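Long-range contacts in neutral ceramidase (Pseudomonas aeruginosa, PDB 2ZWS), which hydrolyses the N-acyl linkage of ceramides to sphingosine and a free fatty acid, also catalyses the reverse synthesis, and binds one zinc ion per subunit: residues T15-E20 against E120-A125; R43-E48 against V238-Q243; R145-S150 against V184-D189; T510-D515 against P549-R554; I565-K570 against T608-Y613. All blocks are in the same frame, centred on the assembly; numbering follows the deposited sequence.

Interaction 1 of 5, residues T15-E20 against E120-A125; sequences TGEAAE and EKTFNA
G16 in the loop after strand 5-13 lies against the first turn of helix 120-138, its CA 4.3 Å from the CA of T122. Having no side chain, the glycine leaves room for the CG2 methyl of T122 at this close approach. The next residue, E17, makes the polar clasp. Its backbone N gives a nearly straight hydrogen bond to T122 OG1 (3.1 Å, 166°), and that hydroxyl in turn donates to E17 OE1 at 2.7 Å, entering by the lone pair that faces away from the other carboxylate oxygen. Threonine suits the place because one hydroxyl can accept and donate at once; with chi1 at -70°, OG1 stands beside its own backbone N and CG2 lies anti to it, towards G16. The second glutamate oxygen accepts from a water (E17 OE2 to water, 3.1 Å), which also takes the N-H of K121, the water lying 3.0 Å from K121 N. The carboxylate therefore sits beside the start of the helix, where its negative charge would probably be favoured by the helix dipole. K121 adds contact through its stem: CB lies 3.6 Å from E17 CD, while the rest of the chain leads elsewhere. A small residue, A125, rests one turn further on, its CB 3.9 Å from T15 O. On the loop side, T15 OG1 bonds to D13 and Q40, and E17 O accepts from T33. F123 of the helix turns away from the loop to pack on helix 68-81, while A125 also touches L553 and A19 reaches W588 on strand 584-591.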
# COMPACT_ATOMS: atom_id res chain seq x y z
N THR A 15 6.79 7.72 -3.80
CA THR A 15 7.94 7.27 -2.98
C THR A 15 8.37 8.40 -2.04
O THR A 15 8.56 9.55 -2.47
CB THR A 15 9.14 6.91 -3.87
OG1 THR A 15 8.73 5.99 -4.89
CG2 THR A 15 10.25 6.25 -3.03
N GLY A 16 8.56 8.08 -0.78
CA GLY A 16 8.94 9.06 0.21
C GLY A 16 10.44 9.04 0.48
O GLY A 16 11.23 8.66 -0.36
N GLU A 17 10.81 9.44 1.70
CA GLU A 17 12.23 9.71 2.02
C GLU A 17 13.04 8.42 2.04
O GLU A 17 12.71 7.49 2.79
CB GLU A 17 12.28 10.43 3.38
CG GLU A 17 11.69 11.86 3.30
CD GLU A 17 11.26 12.42 4.64
OE1 GLU A 17 10.22 12.00 5.21
OE2 GLU A 17 12.00 13.28 5.14
N ALA A 18 14.08 8.35 1.20
CA ALA A 18 14.82 7.09 0.96
C ALA A 18 15.98 6.80 1.91
O ALA A 18 16.60 5.73 1.85
CB ALA A 18 15.31 7.03 -0.48
N ALA A 19 16.29 7.75 2.78
CA ALA A 19 17.21 7.42 3.87
C ALA A 19 16.84 8.09 5.17
O ALA A 19 16.38 9.23 5.18
CB ALA A 19 18.63 7.78 3.50
N GLU A 20 17.03 7.35 6.26
CA GLU A 20 16.95 7.86 7.64
C GLU A 20 15.52 8.23 8.08
O GLU A 20 15.30 9.17 8.86
CB GLU A 20 17.98 9.00 7.88
CG GLU A 20 19.45 8.50 7.74
CD GLU A 20 20.50 9.52 8.19
OE1 GLU A 20 20.22 10.74 8.11
OE2 GLU A 20 21.62 9.09 8.60
N GLU A 120 6.66 15.07 7.41
CA GLU A 120 5.90 15.87 6.45
C GLU A 120 6.30 15.65 4.98
O GLU A 120 5.43 15.64 4.11
CB GLU A 120 5.91 17.35 6.84
CG GLU A 120 5.03 18.26 5.98
CD GLU A 120 4.75 19.59 6.66
OE1 GLU A 120 3.55 19.95 6.82
OE2 GLU A 120 5.73 20.26 7.07
N LYS A 121 7.59 15.45 4.68
CA LYS A 121 8.01 15.31 3.29
C LYS A 121 7.44 14.02 2.66
O LYS A 121 7.06 13.99 1.48
CB LYS A 121 9.54 15.29 3.19
CG LYS A 121 10.06 15.59 1.80
CD LYS A 121 11.55 15.98 1.82
CE LYS A 121 12.01 16.48 0.45
NZ LYS A 121 11.58 17.89 0.20
N THR A 122 7.42 12.94 3.44
CA THR A 122 6.86 11.68 2.95
C THR A 122 5.34 11.79 2.82
O THR A 122 4.76 11.40 1.76
CB THR A 122 7.28 10.55 3.90
OG1 THR A 122 8.69 10.32 3.76
CG2 THR A 122 6.50 9.24 3.66
N PHE A 123 4.70 12.37 3.83
CA PHE A 123 3.25 12.62 3.75
C PHE A 123 2.88 13.42 2.49
O PHE A 123 2.00 13.04 1.71
CB PHE A 123 2.76 13.33 5.03
CG PHE A 123 1.32 13.77 4.97
CD1 PHE A 123 1.00 15.08 4.54
CD2 PHE A 123 0.28 12.90 5.34
CE1 PHE A 123 -0.34 15.49 4.47
CE2 PHE A 123 -1.06 13.32 5.24
CZ PHE A 123 -1.37 14.61 4.82
N ASN A 124 3.58 14.53 2.30
CA ASN A 124 3.26 15.39 1.17
C ASN A 124 3.47 14.68 -0.17
O ASN A 124 2.69 14.90 -1.11
CB ASN A 124 4.10 16.67 1.20
CG ASN A 124 3.74 17.64 2.33
OD1 ASN A 124 4.54 18.55 2.66
ND2 ASN A 124 2.54 17.55 2.84
N ALA A 125 4.52 13.85 -0.29
CA ALA A 125 4.77 13.11 -1.55
C ALA A 125 3.64 12.14 -1.85
O ALA A 125 3.30 11.91 -3.03
CB ALA A 125 6.08 12.37 -1.49
O HOH W 1 9.89 15.06 6.56

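Interaction 2 of 5, residues R43-E48 against V238-Q243; sequences RAFVIE and VAAFAQ
R43 and A239 meet round one carboxylate oxygen: OE1 of E228, on helix 218-231, takes a salt bridge from R43 NE and a hydrogen bond from A239 N. The two strands belong to the large mixed sheet of the N-terminal region, but here they cross rather than pair, their axes 7.6 Å apart at closest and 105° apart in direction, so that side chains make the join. R43 runs extended from CG to NE across the second strand. Its CG rests 3.7 Å from V238 CG1, a methyl well matched to the aliphatic half of the arginine, while the buried charged end is answered by E228 and, through NH1, by D62. F45 supplies the other apolar wall: its CZ lies 3.7 Å from V238 CG1, and its CE1 3.6 Å from A240 CB. The small alanine leaves space for the ring beside the backbone; A240 is also about 4 Å, side chain to side chain, from N60, an inferred substrate-binding residue. A239 O accepts from S224 OG; R43 CD comes within 3.2 Å of this A239 O, but the nearby NE aims its N-H poorly at it.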
# COMPACT_ATOMS: atom_id res chain seq x y z
N ARG A 43 -1.85 3.90 -8.33
CA ARG A 43 -2.42 3.44 -9.61
C ARG A 43 -3.90 3.75 -9.55
O ARG A 43 -4.62 3.21 -8.69
CB ARG A 43 -2.17 1.93 -9.77
CG ARG A 43 -0.72 1.58 -10.11
CD ARG A 43 -0.46 0.07 -10.13
NE ARG A 43 0.90 -0.26 -10.58
CZ ARG A 43 1.95 -0.35 -9.76
NH1 ARG A 43 1.78 -0.16 -8.46
NH2 ARG A 43 3.17 -0.65 -10.24
N ALA A 44 -4.35 4.64 -10.42
CA ALA A 44 -5.72 5.16 -10.39
C ALA A 44 -6.53 4.63 -11.55
O ALA A 44 -6.03 4.58 -12.70
CB ALA A 44 -5.71 6.68 -10.45
N PHE A 45 -7.79 4.32 -11.25
CA PHE A 45 -8.70 3.74 -12.25
C PHE A 45 -9.96 4.56 -12.18
O PHE A 45 -10.73 4.47 -11.22
CB PHE A 45 -9.02 2.27 -11.91
CG PHE A 45 -7.81 1.39 -11.89
CD1 PHE A 45 -6.91 1.43 -10.82
CD2 PHE A 45 -7.53 0.55 -12.98
CE1 PHE A 45 -5.78 0.62 -10.80
CE2 PHE A 45 -6.38 -0.27 -12.97
CZ PHE A 45 -5.52 -0.24 -11.88
N VAL A 46 -10.14 5.40 -13.19
CA VAL A 46 -11.35 6.21 -13.30
C VAL A 46 -12.33 5.45 -14.16
O VAL A 46 -11.94 4.99 -15.25
CB VAL A 46 -11.05 7.59 -13.98
CG1 VAL A 46 -12.32 8.37 -14.17
CG2 VAL A 46 -10.10 8.39 -13.12
N ILE A 47 -13.58 5.32 -13.71
CA ILE A 47 -14.60 4.63 -14.50
C ILE A 47 -15.80 5.53 -14.64
O ILE A 47 -16.26 6.12 -13.67
CB ILE A 47 -15.06 3.31 -13.82
CG1 ILE A 47 -13.86 2.42 -13.49
CG2 ILE A 47 -16.08 2.57 -14.70
CD1 ILE A 47 -14.22 1.27 -12.56
N GLU A 48 -16.32 5.65 -15.86
CA GLU A 48 -17.49 6.48 -16.09
C GLU A 48 -18.54 5.68 -16.83
O GLU A 48 -18.22 4.90 -17.73
CB GLU A 48 -17.18 7.65 -17.01
CG GLU A 48 -16.15 8.62 -16.56
CD GLU A 48 -16.31 9.96 -17.27
OE1 GLU A 48 -16.54 10.00 -18.52
OE2 GLU A 48 -16.21 10.99 -16.58
N VAL A 238 -1.66 -0.58 -16.76
CA VAL A 238 -1.69 -0.40 -15.31
C VAL A 238 -2.32 -1.61 -14.67
O VAL A 238 -3.48 -1.95 -14.95
CB VAL A 238 -2.42 0.89 -14.89
CG1 VAL A 238 -2.40 1.06 -13.35
CG2 VAL A 238 -1.77 2.12 -15.59
N ALA A 239 -1.55 -2.26 -13.81
CA ALA A 239 -2.01 -3.43 -13.05
C ALA A 239 -1.89 -3.15 -11.56
O ALA A 239 -0.80 -2.93 -11.05
CB ALA A 239 -1.16 -4.65 -13.36
N ALA A 240 -3.03 -3.15 -10.89
CA ALA A 240 -3.06 -3.01 -9.41
C ALA A 240 -3.29 -4.40 -8.77
O ALA A 240 -4.16 -5.14 -9.18
CB ALA A 240 -4.15 -2.04 -8.96
N PHE A 241 -2.50 -4.71 -7.74
CA PHE A 241 -2.75 -5.86 -6.90
C PHE A 241 -3.18 -5.34 -5.54
O PHE A 241 -2.35 -4.78 -4.78
CB PHE A 241 -1.51 -6.76 -6.84
CG PHE A 241 -1.36 -7.57 -8.07
CD1 PHE A 241 -0.85 -6.97 -9.22
CD2 PHE A 241 -1.78 -8.90 -8.12
CE1 PHE A 241 -0.75 -7.69 -10.43
CE2 PHE A 241 -1.66 -9.63 -9.32
CZ PHE A 241 -1.18 -9.01 -10.47
N ALA A 242 -4.48 -5.49 -5.28
CA ALA A 242 -5.14 -4.99 -4.07
C ALA A 242 -5.41 -6.12 -3.06
O ALA A 242 -5.34 -7.32 -3.38
CB ALA A 242 -6.47 -4.33 -4.43
N GLN A 243 -5.66 -5.71 -1.82
CA GLN A 243 -5.99 -6.63 -0.72
C GLN A 243 -7.49 -6.90 -0.58
O GLN A 243 -8.31 -6.11 -1.03
CB GLN A 243 -5.51 -6.06 0.63
CG GLN A 243 -4.00 -5.94 0.72
CD GLN A 243 -3.31 -7.26 0.95
OE1 GLN A 243 -3.95 -8.34 1.02
NE2 GLN A 243 -1.99 -7.18 1.12

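Interaction 3 of 5, residues R145-S150 against V184-D189; sequences RLFYGS and VLSFVD
R145 and V188 exchange two backbone hydrogen bonds of 2.8 Å, N of each to O of the other, both nearly straight at 167°. F147 and S186 repeat the exchange, with F147 N to S186 O at 3.0 Å and S186 N to F147 O at 2.8 Å. G149 and V184 close a third ring in the same way. Between them, L146 faces F187 and Y148 faces L185 as non-hydrogen-bonded pairs, tied by CA-H...O contacts such as Y148 CA to V184 O at 3.3 Å. This is a regular antiparallel ladder between strands 142-152 and 181-189, inner members of the nine-strand mixed sheet. On one face, L146 and F187 lie side by side, L146 CD1 at 3.7 Å from F187 CD2; large apolar groups suit this buried face, where F187 also meets the rings of F45 and F7, and Y148 stacks on H435. The other face carries R145, F147 and V188, whose CG2 methyl lies 3.8 Å from F147 CD2, since chi1 of 172° sends CG1 anti to the backbone N and leaves CG2 beside it. The R145 guanidinium, held by a salt bridge to E290, lays one face over F147 CZ, offset towards the rim.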
# COMPACT_ATOMS: atom_id res chain seq x y z
N ARG A 145 -14.84 -1.73 -22.29
CA ARG A 145 -15.65 -2.74 -21.63
C ARG A 145 -14.93 -3.18 -20.36
O ARG A 145 -13.69 -3.12 -20.26
CB ARG A 145 -15.81 -3.95 -22.53
CG ARG A 145 -16.50 -3.57 -23.84
CD ARG A 145 -16.50 -4.70 -24.85
NE ARG A 145 -17.45 -5.77 -24.54
CZ ARG A 145 -17.71 -6.79 -25.37
NH1 ARG A 145 -18.61 -7.71 -25.03
NH2 ARG A 145 -17.07 -6.90 -26.53
N LEU A 146 -15.73 -3.62 -19.41
CA LEU A 146 -15.23 -4.14 -18.13
C LEU A 146 -15.62 -5.61 -18.00
O LEU A 146 -16.77 -5.99 -18.25
CB LEU A 146 -15.82 -3.34 -16.97
CG LEU A 146 -15.09 -2.07 -16.46
CD1 LEU A 146 -14.48 -1.21 -17.52
CD2 LEU A 146 -15.99 -1.22 -15.58
N PHE A 147 -14.66 -6.42 -17.62
CA PHE A 147 -14.94 -7.81 -17.29
C PHE A 147 -14.55 -8.17 -15.87
O PHE A 147 -13.59 -7.60 -15.33
CB PHE A 147 -14.28 -8.77 -18.28
CG PHE A 147 -14.82 -8.66 -19.66
CD1 PHE A 147 -15.74 -9.59 -20.11
CD2 PHE A 147 -14.45 -7.62 -20.49
CE1 PHE A 147 -16.27 -9.49 -21.41
CE2 PHE A 147 -15.00 -7.50 -21.80
CZ PHE A 147 -15.91 -8.43 -22.23
N TYR A 148 -15.28 -9.11 -15.31
CA TYR A 148 -15.01 -9.62 -13.96
C TYR A 148 -14.75 -11.13 -14.02
O TYR A 148 -15.42 -11.85 -14.77
CB TYR A 148 -16.20 -9.34 -13.04
CG TYR A 148 -16.05 -9.99 -11.69
CD1 TYR A 148 -16.49 -11.29 -11.50
CD2 TYR A 148 -15.44 -9.32 -10.63
CE1 TYR A 148 -16.34 -11.91 -10.29
CE2 TYR A 148 -15.30 -9.94 -9.39
CZ TYR A 148 -15.75 -11.22 -9.25
OH TYR A 148 -15.62 -11.87 -8.04
N GLY A 149 -13.81 -11.62 -13.22
CA GLY A 149 -13.66 -13.06 -13.04
C GLY A 149 -13.08 -13.36 -11.68
O GLY A 149 -12.55 -12.46 -11.03
N SER A 150 -13.16 -14.62 -11.28
CA SER A 150 -12.56 -15.06 -10.04
C SER A 150 -11.98 -16.46 -10.18
O SER A 150 -12.32 -17.20 -11.14
CB SER A 150 -13.58 -14.97 -8.91
OG SER A 150 -14.57 -15.98 -9.03
N VAL A 184 -10.70 -10.47 -10.31
CA VAL A 184 -10.04 -9.53 -11.23
C VAL A 184 -11.08 -8.72 -11.98
O VAL A 184 -12.00 -9.29 -12.57
CB VAL A 184 -9.09 -10.26 -12.24
CG1 VAL A 184 -8.39 -9.23 -13.18
CG2 VAL A 184 -8.06 -11.11 -11.50
N LEU A 185 -10.93 -7.39 -11.92
CA LEU A 185 -11.66 -6.47 -12.81
C LEU A 185 -10.71 -6.07 -13.95
O LEU A 185 -9.67 -5.44 -13.71
CB LEU A 185 -12.15 -5.23 -12.05
CG LEU A 185 -12.99 -4.20 -12.84
CD1 LEU A 185 -14.27 -4.79 -13.41
CD2 LEU A 185 -13.35 -3.02 -11.96
N SER A 186 -11.08 -6.46 -15.17
CA SER A 186 -10.24 -6.11 -16.30
C SER A 186 -10.86 -5.02 -17.13
O SER A 186 -12.09 -4.90 -17.23
CB SER A 186 -9.91 -7.34 -17.14
OG SER A 186 -11.08 -8.06 -17.47
N PHE A 187 -9.96 -4.20 -17.68
CA PHE A 187 -10.33 -3.04 -18.46
C PHE A 187 -9.92 -3.28 -19.91
O PHE A 187 -8.73 -3.31 -20.23
CB PHE A 187 -9.65 -1.80 -17.90
CG PHE A 187 -10.06 -1.47 -16.50
CD1 PHE A 187 -9.52 -2.16 -15.42
CD2 PHE A 187 -11.03 -0.50 -16.27
CE1 PHE A 187 -9.91 -1.87 -14.10
CE2 PHE A 187 -11.41 -0.17 -14.95
CZ PHE A 187 -10.87 -0.87 -13.87
N VAL A 188 -10.93 -3.43 -20.76
CA VAL A 188 -10.69 -3.85 -22.16
C VAL A 188 -11.01 -2.67 -23.06
O VAL A 188 -12.11 -2.09 -22.98
CB VAL A 188 -11.52 -5.12 -22.51
CG1 VAL A 188 -11.45 -5.46 -24.01
CG2 VAL A 188 -11.08 -6.32 -21.65
N ASP A 189 -10.06 -2.27 -23.91
CA ASP A 189 -10.23 -1.10 -24.75
C ASP A 189 -11.06 -1.39 -26.02
O ASP A 189 -11.48 -2.53 -26.27
CB ASP A 189 -8.87 -0.46 -25.06
CG ASP A 189 -8.00 -1.30 -25.97
OD1 ASP A 189 -8.51 -2.24 -26.65
OD2 ASP A 189 -6.79 -0.99 -26.03

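Interaction 4 of 5, residues T510-D515 against P549-R554; sequences TGVVAD and PKNDLR. With FMT (formic acid), chain F.
N551 and D515 form the firm end of this contact between two loops of the C-terminal domain: N551 ND2 donates to D515 OD2 at 2.8 Å, with an N-H...O angle of 149°. The oxygen is met on its syn side, somewhat out of the carboxylate plane, and the amide stands nearly upright to the carboxylate, the planes 85° apart. Both groups are buried and both have second partners. D515 OD2 also accepts from K622 N, D515 OD1 from H548 N, and N551 ND2 donates again to N620 O, so the bond is one link in a network that fixes each group's rotation. Beside it V512 supplies the apolar filling. Its CG2 methyl rests 3.6 Å from K550 CB, and its CG1 3.7 Å from N551 OD1; a branched side chain suits a place where both methyls lie by the N551 amide oxygen and CG2 also meets the lysine stem. Towards T510 and G511, which are exposed, the contact loosens. K550 stretches out, fully extended beyond CG (chi2 177°), and reaches T510 O with only a weak bond from NZ of 3.1 Å; the stronger partner of that ammonium is E20 O. A formic acid molecule, probably from the crystallisation liquor, has a similarly weak bond from G511 N to its O1 at 3.3 Å. The chemistry is therefore graded: the buried amide-carboxylate pair, with a second, main-chain partner for D515 OD2 and for N551 ND2, probably sets the position, whereas the lysine end, bound chiefly to a main-chain carbonyl elsewhere, probably constrains the 510-511 backbone little.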
# COMPACT_ATOMS: atom_id res chain seq x y z
N THR A 510 15.40 13.77 13.37
CA THR A 510 16.23 14.87 12.88
C THR A 510 16.29 14.85 11.35
O THR A 510 16.10 13.81 10.72
CB THR A 510 17.65 14.77 13.50
OG1 THR A 510 17.54 14.46 14.90
CG2 THR A 510 18.40 16.06 13.36
N GLY A 511 16.56 16.00 10.74
CA GLY A 511 16.68 16.09 9.29
C GLY A 511 18.12 16.18 8.85
O GLY A 511 19.04 15.78 9.58
N VAL A 512 18.33 16.75 7.68
CA VAL A 512 19.66 16.90 7.10
C VAL A 512 20.27 18.21 7.57
O VAL A 512 19.72 19.27 7.30
CB VAL A 512 19.59 16.94 5.57
CG1 VAL A 512 20.99 16.96 4.97
CG2 VAL A 512 18.78 15.75 5.01
N VAL A 513 21.39 18.11 8.29
CA VAL A 513 22.15 19.30 8.73
C VAL A 513 22.85 19.91 7.51
O VAL A 513 22.68 21.10 7.21
CB VAL A 513 23.19 18.91 9.80
CG1 VAL A 513 24.09 20.09 10.18
CG2 VAL A 513 22.50 18.33 11.04
N ALA A 514 23.62 19.09 6.79
CA ALA A 514 24.33 19.53 5.60
C ALA A 514 25.07 18.34 5.00
O ALA A 514 25.24 17.29 5.67
CB ALA A 514 25.32 20.65 5.94
N ASP A 515 25.47 18.50 3.74
CA ASP A 515 26.31 17.52 3.05
C ASP A 515 27.65 18.14 2.68
O ASP A 515 27.72 19.31 2.28
CB ASP A 515 25.66 17.08 1.74
CG ASP A 515 24.28 16.47 1.94
OD1 ASP A 515 24.21 15.31 2.37
OD2 ASP A 515 23.29 17.16 1.66
N PRO A 549 19.50 11.68 0.33
CA PRO A 549 18.26 11.62 -0.46
C PRO A 549 17.07 12.34 0.19
O PRO A 549 16.08 12.61 -0.50
CB PRO A 549 17.99 10.10 -0.60
CG PRO A 549 18.74 9.48 0.44
CD PRO A 549 19.95 10.33 0.74
N LYS A 550 17.14 12.66 1.50
CA LYS A 550 16.06 13.50 2.12
C LYS A 550 16.00 14.88 1.47
O LYS A 550 14.96 15.55 1.56
CB LYS A 550 16.23 13.70 3.63
CG LYS A 550 15.69 12.59 4.49
CD LYS A 550 15.97 12.85 5.99
CE LYS A 550 15.28 11.79 6.80
NZ LYS A 550 15.50 11.97 8.26
N ASN A 551 17.08 15.30 0.83
CA ASN A 551 17.10 16.63 0.20
C ASN A 551 16.12 16.76 -0.97
O ASN A 551 15.59 17.84 -1.20
CB ASN A 551 18.50 16.97 -0.32
CG ASN A 551 19.50 17.21 0.78
OD1 ASN A 551 19.18 17.79 1.85
ND2 ASN A 551 20.72 16.76 0.55
N ASP A 552 15.88 15.67 -1.70
CA ASP A 552 14.97 15.67 -2.85
C ASP A 552 14.56 14.21 -3.11
O ASP A 552 15.41 13.35 -3.30
CB ASP A 552 15.64 16.29 -4.07
CG ASP A 552 14.65 16.63 -5.18
OD1 ASP A 552 13.83 15.78 -5.57
OD2 ASP A 552 14.69 17.80 -5.66
N LEU A 553 13.26 13.94 -3.13
CA LEU A 553 12.76 12.56 -3.36
C LEU A 553 12.93 12.08 -4.78
O LEU A 553 12.74 10.89 -5.08
CB LEU A 553 11.27 12.50 -3.04
CG LEU A 553 10.89 13.05 -1.68
CD1 LEU A 553 9.40 12.87 -1.43
CD2 LEU A 553 11.64 12.36 -0.63
N ARG A 554 13.25 13.03 -5.65
CA ARG A 554 13.41 12.75 -7.08
C ARG A 554 12.14 12.10 -7.67
O ARG A 554 12.19 11.14 -8.42
CB ARG A 554 14.69 11.95 -7.35
CG ARG A 554 15.93 12.73 -6.86
CD ARG A 554 17.21 12.34 -7.55
NE ARG A 554 17.24 12.71 -8.96
CZ ARG A 554 17.52 13.93 -9.42
NH1 ARG A 554 17.52 14.14 -10.73
NH2 ARG A 554 17.77 14.93 -8.57
C FMT F . 17.56 19.42 10.88
O1 FMT F . 17.97 18.79 11.86
O2 FMT F . 18.09 20.43 10.40

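Interaction 5 of 5, residues I565-K570 against T608-Y613; sequences IGKDGK and TEPGHY
H612, K567 and I565 bury more surface here than the other residues, and each meets the facing segment in its own way. H612 is held through its backbone: its N donates to G566 O at 2.8 Å, and its O accepts a nearly straight bond from I565 N (2.9 Å, 171°). Its CB lies 3.6 Å from G566 O. I565 lines the same spot with CG1, which stands 3.3 Å from H612 O because chi1 of 46° tucks that branch between its own backbone N and carbonyl carbon. The next residue, G566, has a positive phi of 99°, a backbone shape that glycine adopts readily, and it turns the chain out of the strand. K567 follows at the surface. Its CB points away, but the chain bends at chi2, chi3 and chi4 and carries NZ back to the opposite segment, where it donates to P610 O at 2.8 Å, well off the carbonyl plane. A weaker salt bridge joins K567 NZ to E609 OE1 at 3.4 Å, the two side chains crossing at about a right angle. A long, flexible lysine suits a place where a carbonyl and a carboxylate must be reached together from an exposed turn. The end of strand 560-566 thus lies beside the start of antiparallel strand 611-622, at one end of the beta-sandwich of the C-terminal region.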
# COMPACT_ATOMS: atom_id res chain seq x y z
N ILE A 565 25.00 2.34 -24.75
CA ILE A 565 25.61 3.18 -25.81
C ILE A 565 26.05 2.35 -27.03
O ILE A 565 26.86 2.80 -27.85
CB ILE A 565 26.78 4.04 -25.30
CG1 ILE A 565 27.72 3.20 -24.42
CG2 ILE A 565 26.24 5.27 -24.57
CD1 ILE A 565 28.99 3.93 -23.98
N GLY A 566 25.53 1.13 -27.12
CA GLY A 566 25.62 0.35 -28.33
C GLY A 566 26.71 -0.70 -28.38
O GLY A 566 27.47 -0.89 -27.44
N LYS A 567 26.81 -1.33 -29.54
CA LYS A 567 27.55 -2.58 -29.68
C LYS A 567 29.09 -2.64 -29.50
O LYS A 567 29.56 -3.68 -29.03
CB LYS A 567 27.12 -3.30 -30.97
CG LYS A 567 27.03 -4.81 -30.82
CD LYS A 567 25.81 -5.38 -31.56
CE LYS A 567 24.53 -5.27 -30.72
NZ LYS A 567 24.44 -6.26 -29.60
N ASP A 568 29.92 -1.63 -29.81
CA ASP A 568 29.72 -0.17 -29.92
C ASP A 568 28.78 0.41 -31.01
O ASP A 568 28.12 -0.36 -31.71
CB ASP A 568 31.13 0.43 -30.10
CG ASP A 568 31.70 0.17 -31.48
OD1 ASP A 568 32.51 1.00 -31.96
OD2 ASP A 568 31.33 -0.86 -32.10
N GLY A 569 28.72 1.74 -31.19
CA GLY A 569 29.67 2.73 -30.66
C GLY A 569 29.65 3.24 -29.21
O GLY A 569 29.80 2.45 -28.27
N LYS A 570 29.52 4.55 -29.00
CA LYS A 570 29.32 5.61 -30.03
C LYS A 570 27.87 5.80 -30.48
O LYS A 570 27.56 6.77 -31.19
CB LYS A 570 30.25 5.48 -31.25
CG LYS A 570 31.73 5.64 -30.94
CD LYS A 570 32.54 5.68 -32.23
CE LYS A 570 33.82 4.87 -32.11
NZ LYS A 570 33.55 3.41 -32.32
N THR A 608 19.38 -9.08 -22.19
CA THR A 608 20.07 -7.80 -22.37
C THR A 608 20.99 -7.90 -23.59
O THR A 608 21.71 -8.89 -23.74
CB THR A 608 20.94 -7.46 -21.15
OG1 THR A 608 21.67 -8.63 -20.76
CG2 THR A 608 20.09 -7.02 -20.00
N GLU A 609 20.97 -6.88 -24.44
CA GLU A 609 21.82 -6.84 -25.61
C GLU A 609 23.29 -6.80 -25.19
O GLU A 609 23.64 -6.04 -24.29
CB GLU A 609 21.48 -5.64 -26.48
CG GLU A 609 20.39 -5.91 -27.52
CD GLU A 609 20.96 -6.39 -28.85
OE1 GLU A 609 21.42 -7.56 -28.93
OE2 GLU A 609 20.95 -5.60 -29.82
N PRO A 610 24.13 -7.65 -25.80
CA PRO A 610 25.57 -7.44 -25.71
C PRO A 610 25.92 -6.04 -26.20
O PRO A 610 25.25 -5.50 -27.08
CB PRO A 610 26.14 -8.49 -26.67
CG PRO A 610 25.11 -9.56 -26.69
CD PRO A 610 23.79 -8.87 -26.56
N GLY A 611 26.97 -5.45 -25.62
CA GLY A 611 27.39 -4.10 -25.99
C GLY A 611 28.01 -3.33 -24.84
O GLY A 611 28.45 -3.93 -23.86
N HIS A 612 28.05 -2.01 -24.97
CA HIS A 612 28.66 -1.14 -23.97
C HIS A 612 27.62 -0.33 -23.20
O HIS A 612 26.66 0.18 -23.78
CB HIS A 612 29.71 -0.25 -24.64
CG HIS A 612 30.87 -1.02 -25.18
ND1 HIS A 612 30.91 -1.52 -26.47
CD2 HIS A 612 32.02 -1.42 -24.59
CE1 HIS A 612 32.04 -2.18 -26.65
NE2 HIS A 612 32.73 -2.14 -25.53
N TYR A 613 27.85 -0.22 -21.89
CA TYR A 613 26.92 0.40 -20.97
C TYR A 613 27.67 1.27 -19.97
O TYR A 613 28.87 1.08 -19.76
CB TYR A 613 26.17 -0.68 -20.18
CG TYR A 613 25.24 -1.54 -21.01
CD1 TYR A 613 23.87 -1.26 -21.04
CD2 TYR A 613 25.71 -2.64 -21.75
CE1 TYR A 613 22.99 -2.03 -21.79
CE2 TYR A 613 24.84 -3.42 -22.52
CZ TYR A 613 23.47 -3.10 -22.53
OH TYR A 613 22.58 -3.86 -23.26

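In the fold
Interactions 1, 2 and 3 lie in the N-terminal region, interactions 4 and 5 in the C-terminal one. Interactions 2 and 3 have centres about 11 Å apart, touch, and share the large mixed sheet; along the chain, both segments of interaction 3 fall between those of interaction 2. The segments of interactions 1 and 2 alternate, whereas interaction 1 closes before 4 opens, and 4 before 5. Interactions 1 and 4, with centres about 10 Å apart, touch across the two regions through K550 and E20, consistent with part of the interface between the N-terminal and C-terminal regions. Interaction 5 stands apart, about 35 Å centre to centre from interaction 4, at the outer end of the sandwich.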